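Local coordinates for periplasmic binding protein/LacI transcriptional regulator (Mycobacterium smegmatis, PDB 6HYH) that probably serves as the sugar-binding component of an ABC transporter that takes up L-arabinofuranose, and also binds beta-D-fucofuranose, at residues Ile205-Ala210 / Lys235-Asp240. Numbering follows the deposited sequence.
With GYE (beta-D-fucofuranose), chain K.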
# COMPACT_ATOMS: atom_id res chain seq x y z
N ILE A 205 16.05 23.03 24.97
CA ILE A 205 15.53 22.71 23.65
C ILE A 205 16.62 23.04 22.64
O ILE A 205 17.05 24.20 22.55
CB ILE A 205 14.24 23.48 23.34
CG1 ILE A 205 13.10 23.00 24.25
CG2 ILE A 205 13.86 23.34 21.87
CD1 ILE A 205 11.81 23.75 24.06
N ASP A 206 17.11 22.02 21.92
CA ASP A 206 18.20 22.18 20.97
C ASP A 206 17.68 22.30 19.54
O ASP A 206 18.13 23.17 18.78
CB ASP A 206 19.17 21.02 21.10
CG ASP A 206 19.96 21.07 22.39
OD1 ASP A 206 20.75 22.03 22.56
OD2 ASP A 206 19.76 20.18 23.25
N VAL A 207 16.73 21.45 19.16
CA VAL A 207 16.20 21.42 17.81
C VAL A 207 14.68 21.38 17.87
O VAL A 207 14.09 20.78 18.77
CB VAL A 207 16.72 20.21 17.01
CG1 VAL A 207 16.12 20.19 15.61
CG2 VAL A 207 18.22 20.29 16.93
N VAL A 208 14.07 22.03 16.89
CA VAL A 208 12.64 21.91 16.62
C VAL A 208 12.50 21.23 15.27
O VAL A 208 13.15 21.62 14.29
CB VAL A 208 11.94 23.28 16.62
CG1 VAL A 208 10.45 23.08 16.41
CG2 VAL A 208 12.19 24.00 17.91
N PHE A 209 11.68 20.19 15.22
CA PHE A 209 11.33 19.57 13.95
C PHE A 209 9.89 19.94 13.66
O PHE A 209 8.98 19.48 14.36
CB PHE A 209 11.51 18.07 13.99
CG PHE A 209 10.86 17.38 12.83
CD1 PHE A 209 10.96 17.92 11.55
CD2 PHE A 209 10.12 16.21 13.01
CE1 PHE A 209 10.36 17.30 10.46
CE2 PHE A 209 9.51 15.58 11.93
CZ PHE A 209 9.64 16.14 10.64
N ALA A 210 9.68 20.76 12.62
CA ALA A 210 8.36 21.27 12.27
C ALA A 210 7.83 20.52 11.05
O ALA A 210 8.32 20.71 9.92
CB ALA A 210 8.43 22.78 12.02
N LYS A 235 17.64 25.56 16.87
CA LYS A 235 17.64 25.35 15.43
C LYS A 235 16.28 24.84 15.00
O LYS A 235 15.55 24.25 15.79
CB LYS A 235 18.73 24.36 15.03
CG LYS A 235 20.13 24.96 15.14
CD LYS A 235 21.26 23.99 14.87
CE LYS A 235 22.57 24.77 14.74
NZ LYS A 235 22.74 25.69 15.92
N ILE A 236 15.93 25.11 13.76
CA ILE A 236 14.66 24.66 13.22
C ILE A 236 14.90 23.89 11.93
O ILE A 236 15.67 24.33 11.05
CB ILE A 236 13.68 25.83 13.00
CG1 ILE A 236 13.40 26.56 14.31
CG2 ILE A 236 12.38 25.33 12.37
CD1 ILE A 236 12.81 28.00 14.13
N VAL A 237 14.22 22.75 11.81
CA VAL A 237 14.20 21.93 10.61
C VAL A 237 12.74 21.73 10.26
O VAL A 237 11.94 21.49 11.16
CB VAL A 237 14.85 20.55 10.83
CG1 VAL A 237 15.27 19.95 9.48
CG2 VAL A 237 16.00 20.67 11.81
N ALA A 238 12.38 21.90 9.00
CA ALA A 238 10.96 21.79 8.68
C ALA A 238 10.78 21.17 7.30
O ALA A 238 11.74 20.99 6.53
CB ALA A 238 10.26 23.14 8.75
N VAL A 239 9.52 20.81 7.02
CA VAL A 239 9.14 20.24 5.73
C VAL A 239 8.18 21.19 5.01
O VAL A 239 7.33 21.83 5.65
CB VAL A 239 8.51 18.86 5.90
CG1 VAL A 239 8.17 18.29 4.55
CG2 VAL A 239 9.47 17.95 6.67
N ASP A 240 8.34 21.29 3.68
CA ASP A 240 7.51 22.04 2.72
C ASP A 240 8.36 22.91 1.78
O ASP A 240 8.35 22.71 0.55
CB ASP A 240 6.45 22.92 3.39
CG ASP A 240 5.16 22.16 3.67
OD1 ASP A 240 5.10 20.95 3.31
OD2 ASP A 240 4.21 22.76 4.24
O3 GYE K . 2.93 19.52 4.33
C2 GYE K . 1.03 20.98 4.93
C1 GYE K . -0.45 20.94 4.53
O5 GYE K . -0.57 17.17 2.88
C6 GYE K . 1.84 17.31 2.42
O4 GYE K . -0.65 19.62 4.01
C5 GYE K . 0.54 18.05 2.66
C4 GYE K . 0.60 18.92 3.90
C3 GYE K . 1.66 20.02 3.92
O1 GYE K . -1.34 21.18 5.57
O2 GYE K . 1.64 22.26 4.81
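Val208 and Ile236, and one step further on Phe209 and Val237, pair in register between two parallel strands, 207-210 and 235-238, of a beta-alpha-beta unit whose strands are connected by helix 213-226. The unit belongs to one of the two sheet domains of the periplasmic binding protein fold. Parallel geometry is borne out by the 20° between the strand directions and by five backbone hydrogen bonds, among them Ala210 N to Val237 O at 2.8 Å, nearly straight at 175°.

Side chains alternate between the faces. On the face covered by helix 123-137, Val207 CG1 meets Val237 CG2 at 3.8 Å; that Val207 methyl is anti to its own backbone N (chi1 178°), whereas the Val237 methyl lies beside its N. The Phe209 ring presents its edge to the neighbouring strand: CE1 is 3.9 Å from Val239 CG2, which lies in the ring plane, and the ring also stacks with Phe166. On the other face Val208 CB and Ile236 CG1 are 4.3 Å apart, a looser touch, while Ala210 CB and Ala238 CB come within 3.8 Å.

The chain turns a corner at Val239, and Asp240 then reaches the sugar pocket. Its carboxylate takes two sugar hydroxyls, one on each oxygen: O3 of beta-D-fucofuranose donates to Asp240 OD1 at 2.8 Å, and O2 to Asp240 OD2 at 2.7 Å.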